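Side-chain contacts in probable transcriptional regulator PhnF (Escherichia coli, PDB 2FA1), which is probably a transcriptional regulator, encoded in an operon for alkylphosphonate uptake and C-P lyase, and is represented here by its C-terminal effector-binding (UTRA) domain: residues 40-43 against 47-50; 67-72 against 84-89; 130-135 against 139-144. All coordinates share one frame; numbering follows the deposited sequence.

Two ways of packing onto an antiparallel sheet, and one of joining strands within it, can be compared here. Contacts 1 and 2 are small and buried, and both are apolar between their own segments: contact 1 sets two aliphatic residues at the C-terminal end of a helix against a valine of strand 47-57, whereas contact 2 lays a leucine methyl on a histidine ring of strand 60-69. Contact 3, a hairpin between neighbouring strands, buries far more surface, is rich in hydrogen bonds and reaches an exposed turn. The three meet: I49 O and F69 N join contacts 1 and 2, H67 and Y68 bond to E143 and Y144 of contact 3, and L40 packs on residues 141-144.

Contact 1 of 3, residues 40-43 against 47-50; sequences LGIT and NVIH
V48 receives two aliphatic side chains on a single methyl, CG1, and this pair of meetings makes up the whole contact between residues 40-43 and 47-50. From the loop side, CD1 of I42 approaches V48 CG1 to 3.3 Å, tighter than usual van der Waals contact. CD1 of L40 reaches the same V48 CG1 at 3.7 Å. Both chains run obliquely to the valine. I42 places CG1 between its backbone N and carbonyl carbon (chi1 61°), and the extended second torsion then carries CD1 outward to the strand. V48 turns CG1 anti to its own carbonyl carbon, which presents that methyl to both partners.

No hydrogen bond crosses the contact; the polar links belong to the surroundings. The backbone of V48 pairs with R30 of strand 23-31, and A32, just beyond that strand, touches the side chains of both I42 and V48.

The turn that brings L40 and I42 to one side is the end of helix 34-40. G41, with positive phi, occupies the C-prime place, while I42 N returns to A37 O and G41 N to D38 O: a Schellman motif, here joining the helix to the loop before strand 47-57 of the UTRA domain.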
# COMPACT_ATOMS: atom_id res chain seq x y z
N LEU A 40 2.16 -13.66 -15.40
CA LEU A 40 3.24 -13.56 -16.43
C LEU A 40 2.63 -13.73 -17.81
O LEU A 40 3.33 -13.56 -18.80
CB LEU A 40 4.25 -14.70 -16.23
CG LEU A 40 5.19 -14.29 -15.05
CD1 LEU A 40 6.09 -15.49 -14.77
CD2 LEU A 40 5.92 -13.06 -15.26
N GLY A 41 1.34 -14.05 -17.84
CA GLY A 41 0.64 -14.31 -19.13
C GLY A 41 1.23 -15.46 -19.93
O GLY A 41 1.35 -15.34 -21.18
N ILE A 42 1.53 -16.58 -19.24
CA ILE A 42 2.05 -17.83 -19.78
C ILE A 42 1.16 -19.00 -19.40
O ILE A 42 0.19 -18.85 -18.68
CB ILE A 42 3.55 -18.11 -19.35
CG1 ILE A 42 3.66 -18.20 -17.78
CG2 ILE A 42 4.45 -16.96 -19.87
CD1 ILE A 42 4.91 -18.88 -17.27
N THR A 43 1.50 -20.20 -19.87
CA THR A 43 0.69 -21.36 -19.59
C THR A 43 1.07 -21.95 -18.26
O THR A 43 2.27 -22.11 -17.99
CB THR A 43 0.86 -22.44 -20.73
OG1 THR A 43 0.60 -21.82 -21.99
CG2 THR A 43 -0.12 -23.58 -20.54
N ASN A 47 8.05 -23.65 -17.28
CA ASN A 47 9.13 -23.28 -16.33
C ASN A 47 9.19 -21.78 -16.29
O ASN A 47 9.05 -21.15 -17.28
CB ASN A 47 10.52 -23.87 -16.66
CG ASN A 47 10.66 -25.33 -16.18
OD1 ASN A 47 9.87 -25.77 -15.36
ND2 ASN A 47 11.71 -26.03 -16.60
N VAL A 48 9.54 -21.26 -15.12
CA VAL A 48 9.90 -19.84 -14.94
C VAL A 48 11.16 -19.89 -14.04
O VAL A 48 11.52 -20.94 -13.53
CB VAL A 48 8.74 -19.10 -14.17
CG1 VAL A 48 7.40 -18.98 -15.07
CG2 VAL A 48 8.45 -19.73 -12.77
N ILE A 49 11.86 -18.75 -13.91
CA ILE A 49 13.00 -18.65 -13.00
C ILE A 49 12.36 -18.11 -11.72
O ILE A 49 11.71 -17.09 -11.76
CB ILE A 49 14.04 -17.66 -13.56
CG1 ILE A 49 14.69 -18.22 -14.85
CG2 ILE A 49 15.11 -17.40 -12.47
CD1 ILE A 49 15.50 -17.07 -15.59
N HIS A 50 12.58 -18.82 -10.63
CA HIS A 50 12.08 -18.34 -9.33
C HIS A 50 13.29 -18.03 -8.46
O HIS A 50 14.13 -18.91 -8.22
CB HIS A 50 11.35 -19.54 -8.73
CG HIS A 50 10.87 -19.28 -7.34
ND1 HIS A 50 10.62 -20.29 -6.45
CD2 HIS A 50 10.59 -18.12 -6.70
CE1 HIS A 50 10.21 -19.76 -5.30
NE2 HIS A 50 10.11 -18.46 -5.46

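Contact 2 of 3, residues 67-72 against 84-89; sequences HYFADL and GSLHDF
The backbones of H67 and L86 stand well apart, their CA atoms 9.4 Å from each other, so the end of strand 60-69 and the start of helix 86-94 meet through side chains alone. One methyl does most of the work. CD2 of L86 sits squarely over a face of the H67 imidazole, 3.6 Å from the ring centroid and 5° off the ring normal, a CH-pi contact. The same CD2 also lies 4.0 Å from CZ of F69, which it meets at the ring edge, close to the ring plane. With CG anti to the backbone N (chi1 177°) and CD2, rather than CD1, continuing the extended chain, the leucine carries CD2 to both rings.

H67 is held in position by its nitrogens: ND1 bonds to E143 OE1 and NE2 to T53 OG1, which should restrain rotation of the ring under the methyl. H87 NE2 shares the acceptor E143 OE1, and the carboxylate thereby links strand and helix by a second, polar route. On the helix side, S85 is the N-cap; its OG accepts from D88 N at 3.3 Å.

Around this join, L78 of helix 75-78 touches both F69 and L86, L51 of strand 47-57 lies against L86, and strand 143-150 borders strand 60-69 on the flank where E143 meets F69.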
# COMPACT_ATOMS: atom_id res chain seq x y z
N HIS A 67 10.31 -13.84 -6.55
CA HIS A 67 10.36 -13.12 -7.85
C HIS A 67 10.30 -14.23 -8.95
O HIS A 67 11.04 -15.20 -8.88
CB HIS A 67 11.75 -12.55 -8.02
CG HIS A 67 12.14 -11.60 -6.96
ND1 HIS A 67 12.02 -10.23 -7.09
CD2 HIS A 67 12.77 -11.83 -5.80
CE1 HIS A 67 12.50 -9.66 -5.98
NE2 HIS A 67 12.97 -10.61 -5.19
N TYR A 68 9.47 -14.03 -10.00
CA TYR A 68 9.25 -15.15 -10.93
C TYR A 68 9.46 -14.45 -12.31
O TYR A 68 8.83 -13.36 -12.60
CB TYR A 68 7.81 -15.59 -10.89
CG TYR A 68 7.43 -16.21 -9.57
CD1 TYR A 68 7.76 -17.50 -9.29
CD2 TYR A 68 6.73 -15.44 -8.62
CE1 TYR A 68 7.41 -18.06 -8.07
CE2 TYR A 68 6.35 -16.04 -7.36
CZ TYR A 68 6.71 -17.33 -7.12
OH TYR A 68 6.37 -17.90 -5.87
N PHE A 69 10.44 -14.94 -13.07
CA PHE A 69 10.76 -14.31 -14.37
C PHE A 69 10.36 -15.25 -15.50
O PHE A 69 10.60 -16.43 -15.42
CB PHE A 69 12.28 -14.08 -14.49
CG PHE A 69 12.81 -13.13 -13.48
CD1 PHE A 69 12.95 -11.77 -13.85
CD2 PHE A 69 13.12 -13.53 -12.19
CE1 PHE A 69 13.45 -10.84 -12.90
CE2 PHE A 69 13.63 -12.62 -11.25
CZ PHE A 69 13.75 -11.30 -11.56
N ALA A 70 9.76 -14.72 -16.55
CA ALA A 70 9.33 -15.60 -17.70
C ALA A 70 10.45 -15.92 -18.69
O ALA A 70 10.32 -16.92 -19.40
CB ALA A 70 8.18 -14.88 -18.54
N ASP A 71 11.48 -15.05 -18.79
CA ASP A 71 12.48 -15.23 -19.83
C ASP A 71 13.59 -16.11 -19.35
O ASP A 71 14.49 -15.64 -18.58
CB ASP A 71 12.98 -13.88 -20.27
CG ASP A 71 13.89 -13.97 -21.50
OD1 ASP A 71 14.44 -15.08 -21.75
OD2 ASP A 71 14.07 -12.91 -22.15
N LEU A 72 13.57 -17.40 -19.81
CA LEU A 72 14.55 -18.36 -19.29
C LEU A 72 15.98 -18.03 -19.70
O LEU A 72 16.92 -18.62 -19.12
CB LEU A 72 14.23 -19.81 -19.62
CG LEU A 72 12.77 -20.13 -19.25
CD1 LEU A 72 12.53 -21.61 -19.49
CD2 LEU A 72 12.61 -19.85 -17.71
N GLY A 84 22.00 -8.38 -2.28
CA GLY A 84 21.94 -7.01 -2.69
C GLY A 84 20.62 -6.75 -3.39
O GLY A 84 19.65 -7.55 -3.23
N SER A 85 20.54 -5.61 -4.07
CA SER A 85 19.39 -5.27 -4.77
C SER A 85 19.34 -6.19 -6.01
O SER A 85 20.21 -6.03 -6.90
CB SER A 85 19.42 -3.83 -5.26
OG SER A 85 18.29 -3.57 -6.07
N LEU A 86 18.31 -7.03 -6.12
CA LEU A 86 18.19 -7.90 -7.35
C LEU A 86 17.95 -7.05 -8.61
O LEU A 86 18.51 -7.37 -9.70
CB LEU A 86 17.01 -8.90 -7.17
CG LEU A 86 16.74 -9.79 -8.38
CD1 LEU A 86 17.96 -10.59 -8.78
CD2 LEU A 86 15.59 -10.78 -8.00
N HIS A 87 17.17 -5.95 -8.56
CA HIS A 87 16.98 -5.18 -9.79
C HIS A 87 18.26 -4.44 -10.21
O HIS A 87 18.59 -4.42 -11.41
CB HIS A 87 15.72 -4.34 -9.70
CG HIS A 87 14.46 -5.16 -9.77
ND1 HIS A 87 13.21 -4.60 -9.95
CD2 HIS A 87 14.26 -6.50 -9.74
CE1 HIS A 87 12.30 -5.56 -10.00
NE2 HIS A 87 12.91 -6.72 -9.87
N ASP A 88 19.04 -3.96 -9.23
CA ASP A 88 20.32 -3.33 -9.55
C ASP A 88 21.27 -4.40 -10.16
O ASP A 88 21.98 -4.10 -11.11
CB ASP A 88 20.95 -2.66 -8.33
CG ASP A 88 20.17 -1.44 -7.83
OD1 ASP A 88 19.32 -0.90 -8.55
OD2 ASP A 88 20.44 -1.05 -6.67
N PHE A 89 21.30 -5.60 -9.61
CA PHE A 89 22.14 -6.67 -10.15
C PHE A 89 21.73 -6.96 -11.59
O PHE A 89 22.57 -7.00 -12.47
CB PHE A 89 21.92 -7.93 -9.33
CG PHE A 89 22.72 -9.12 -9.85
CD1 PHE A 89 24.08 -9.20 -9.66
CD2 PHE A 89 22.07 -10.12 -10.56
CE1 PHE A 89 24.79 -10.28 -10.18
CE2 PHE A 89 22.79 -11.23 -11.04
CZ PHE A 89 24.13 -11.27 -10.82

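Contact 3 of 3, residues 130-135 against 139-144; sequences RTLNHR and SSPAEY
N133 faces both A142 and E143 across a beta hairpin, a classic beta bulge at the beginning of strand 143-150. N133 O accepts two backbone bonds, from A142 N at 2.7 Å in the carbonyl plane and from E143 N at 3.2 Å, with the latter donor well above that plane. In return, N133 N donates to E143 O. L132 and Y144 form the next, non-hydrogen-bonded pair.

The tight part lies on both faces of these strands. On the face of N133 and E143, the side chains run alongside each other and N133 ND2 donates to E143 OE2 at 2.6 Å, with the carboxylate oxygen tilted from the amide plane. N133 OD1 accepts from Q16, so both the oxygen and the nitrogen of the N133 amide have partners. On the other face, L132 CD2 touches P141 CG at 3.8 Å and lies close to the Y144 ring, which also packs on helix 34-40.

Toward the turn the contact loosens. CG of R135 comes no nearer than 4.1 Å to CB of A142, and S139 and S140 are exposed. P141 CB still covers one face of the H134 imidazole, offset toward its rim, while H134 NE2 makes a weak hydrogen bond to S139 O, which lies at the ring edge.

At the far end, R130 NH2 forms a salt bridge with E155 of the second subunit. R130 NH1 donates to Y144 OH at 3.2 Å, nearly straight (172°), with the hydroxyl oxygen in the guanidinium plane.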
# COMPACT_ATOMS: atom_id res chain seq x y z
N ARG A 130 2.19 -7.06 -4.45
CA ARG A 130 2.39 -7.97 -5.62
C ARG A 130 2.51 -7.04 -6.79
O ARG A 130 1.76 -6.02 -6.92
CB ARG A 130 1.21 -8.90 -5.84
CG ARG A 130 0.95 -9.91 -4.66
CD ARG A 130 -0.00 -10.97 -4.98
NE ARG A 130 -1.35 -10.43 -4.98
CZ ARG A 130 -2.28 -10.65 -5.91
NH1 ARG A 130 -2.06 -11.42 -6.96
NH2 ARG A 130 -3.49 -10.12 -5.74
N THR A 131 3.54 -7.27 -7.61
CA THR A 131 3.82 -6.31 -8.68
C THR A 131 4.11 -7.02 -9.99
O THR A 131 4.65 -8.06 -9.99
CB THR A 131 4.99 -5.37 -8.33
OG1 THR A 131 6.25 -6.05 -8.31
CG2 THR A 131 4.88 -4.73 -6.91
N LEU A 132 3.71 -6.42 -11.13
CA LEU A 132 4.07 -6.84 -12.47
C LEU A 132 4.98 -5.78 -13.06
O LEU A 132 4.70 -4.53 -12.99
CB LEU A 132 2.82 -6.90 -13.38
CG LEU A 132 2.07 -8.20 -13.19
CD1 LEU A 132 0.87 -8.14 -14.16
CD2 LEU A 132 2.94 -9.41 -13.51
N ASN A 133 6.11 -6.25 -13.62
CA ASN A 133 7.19 -5.39 -14.07
C ASN A 133 7.52 -5.82 -15.49
O ASN A 133 7.31 -6.99 -15.88
CB ASN A 133 8.45 -5.53 -13.20
CG ASN A 133 8.24 -5.04 -11.79
OD1 ASN A 133 7.89 -3.89 -11.53
ND2 ASN A 133 8.46 -5.94 -10.83
N HIS A 134 7.94 -4.83 -16.27
CA HIS A 134 8.08 -4.97 -17.75
C HIS A 134 9.41 -4.39 -18.16
O HIS A 134 9.94 -3.51 -17.48
CB HIS A 134 6.95 -4.14 -18.42
CG HIS A 134 5.60 -4.81 -18.34
ND1 HIS A 134 4.76 -4.66 -17.24
CD2 HIS A 134 4.97 -5.67 -19.18
CE1 HIS A 134 3.67 -5.39 -17.44
NE2 HIS A 134 3.76 -6.00 -18.60
N ARG A 135 10.00 -4.99 -19.19
CA ARG A 135 11.13 -4.34 -19.88
C ARG A 135 10.43 -3.32 -20.76
O ARG A 135 9.49 -3.66 -21.54
CB ARG A 135 11.90 -5.30 -20.79
CG ARG A 135 12.49 -6.46 -20.11
CD ARG A 135 13.21 -7.39 -21.13
NE ARG A 135 14.09 -6.60 -21.99
CZ ARG A 135 15.04 -7.10 -22.79
NH1 ARG A 135 15.21 -8.41 -22.88
NH2 ARG A 135 15.79 -6.25 -23.52
N SER A 139 4.05 -6.05 -23.99
CA SER A 139 2.88 -6.70 -23.44
C SER A 139 3.26 -7.71 -22.36
O SER A 139 2.84 -7.55 -21.22
CB SER A 139 2.02 -7.32 -24.55
OG SER A 139 1.31 -6.30 -25.20
N SER A 140 4.06 -8.72 -22.73
CA SER A 140 4.55 -9.73 -21.80
C SER A 140 5.14 -9.05 -20.54
O SER A 140 6.08 -8.24 -20.66
CB SER A 140 5.65 -10.54 -22.51
OG SER A 140 5.21 -11.15 -23.73
N PRO A 141 4.56 -9.29 -19.31
CA PRO A 141 5.46 -8.80 -18.23
C PRO A 141 6.77 -9.62 -18.20
O PRO A 141 6.79 -10.74 -18.74
CB PRO A 141 4.68 -9.03 -16.92
CG PRO A 141 3.31 -9.46 -17.34
CD PRO A 141 3.28 -9.83 -18.82
N ALA A 142 7.80 -9.04 -17.58
CA ALA A 142 9.09 -9.69 -17.46
C ALA A 142 9.09 -10.45 -16.14
O ALA A 142 9.67 -11.53 -16.04
CB ALA A 142 10.26 -8.69 -17.51
N GLU A 143 8.44 -9.87 -15.12
CA GLU A 143 8.68 -10.38 -13.73
C GLU A 143 7.41 -10.14 -12.91
O GLU A 143 6.81 -9.05 -13.06
CB GLU A 143 9.81 -9.66 -13.03
CG GLU A 143 10.10 -10.15 -11.52
CD GLU A 143 10.59 -9.07 -10.62
OE1 GLU A 143 11.29 -9.37 -9.66
OE2 GLU A 143 10.23 -7.89 -10.73
N TYR A 144 7.06 -11.14 -12.10
CA TYR A 144 5.93 -11.02 -11.15
C TYR A 144 6.62 -11.21 -9.78
O TYR A 144 7.33 -12.23 -9.64
CB TYR A 144 5.04 -12.20 -11.38
CG TYR A 144 3.94 -12.41 -10.36
CD1 TYR A 144 3.18 -11.29 -9.93
CD2 TYR A 144 3.67 -13.66 -9.86
CE1 TYR A 144 2.03 -11.48 -9.00
CE2 TYR A 144 2.57 -13.83 -8.91
CZ TYR A 144 1.80 -12.75 -8.52
OH TYR A 144 0.72 -12.89 -7.63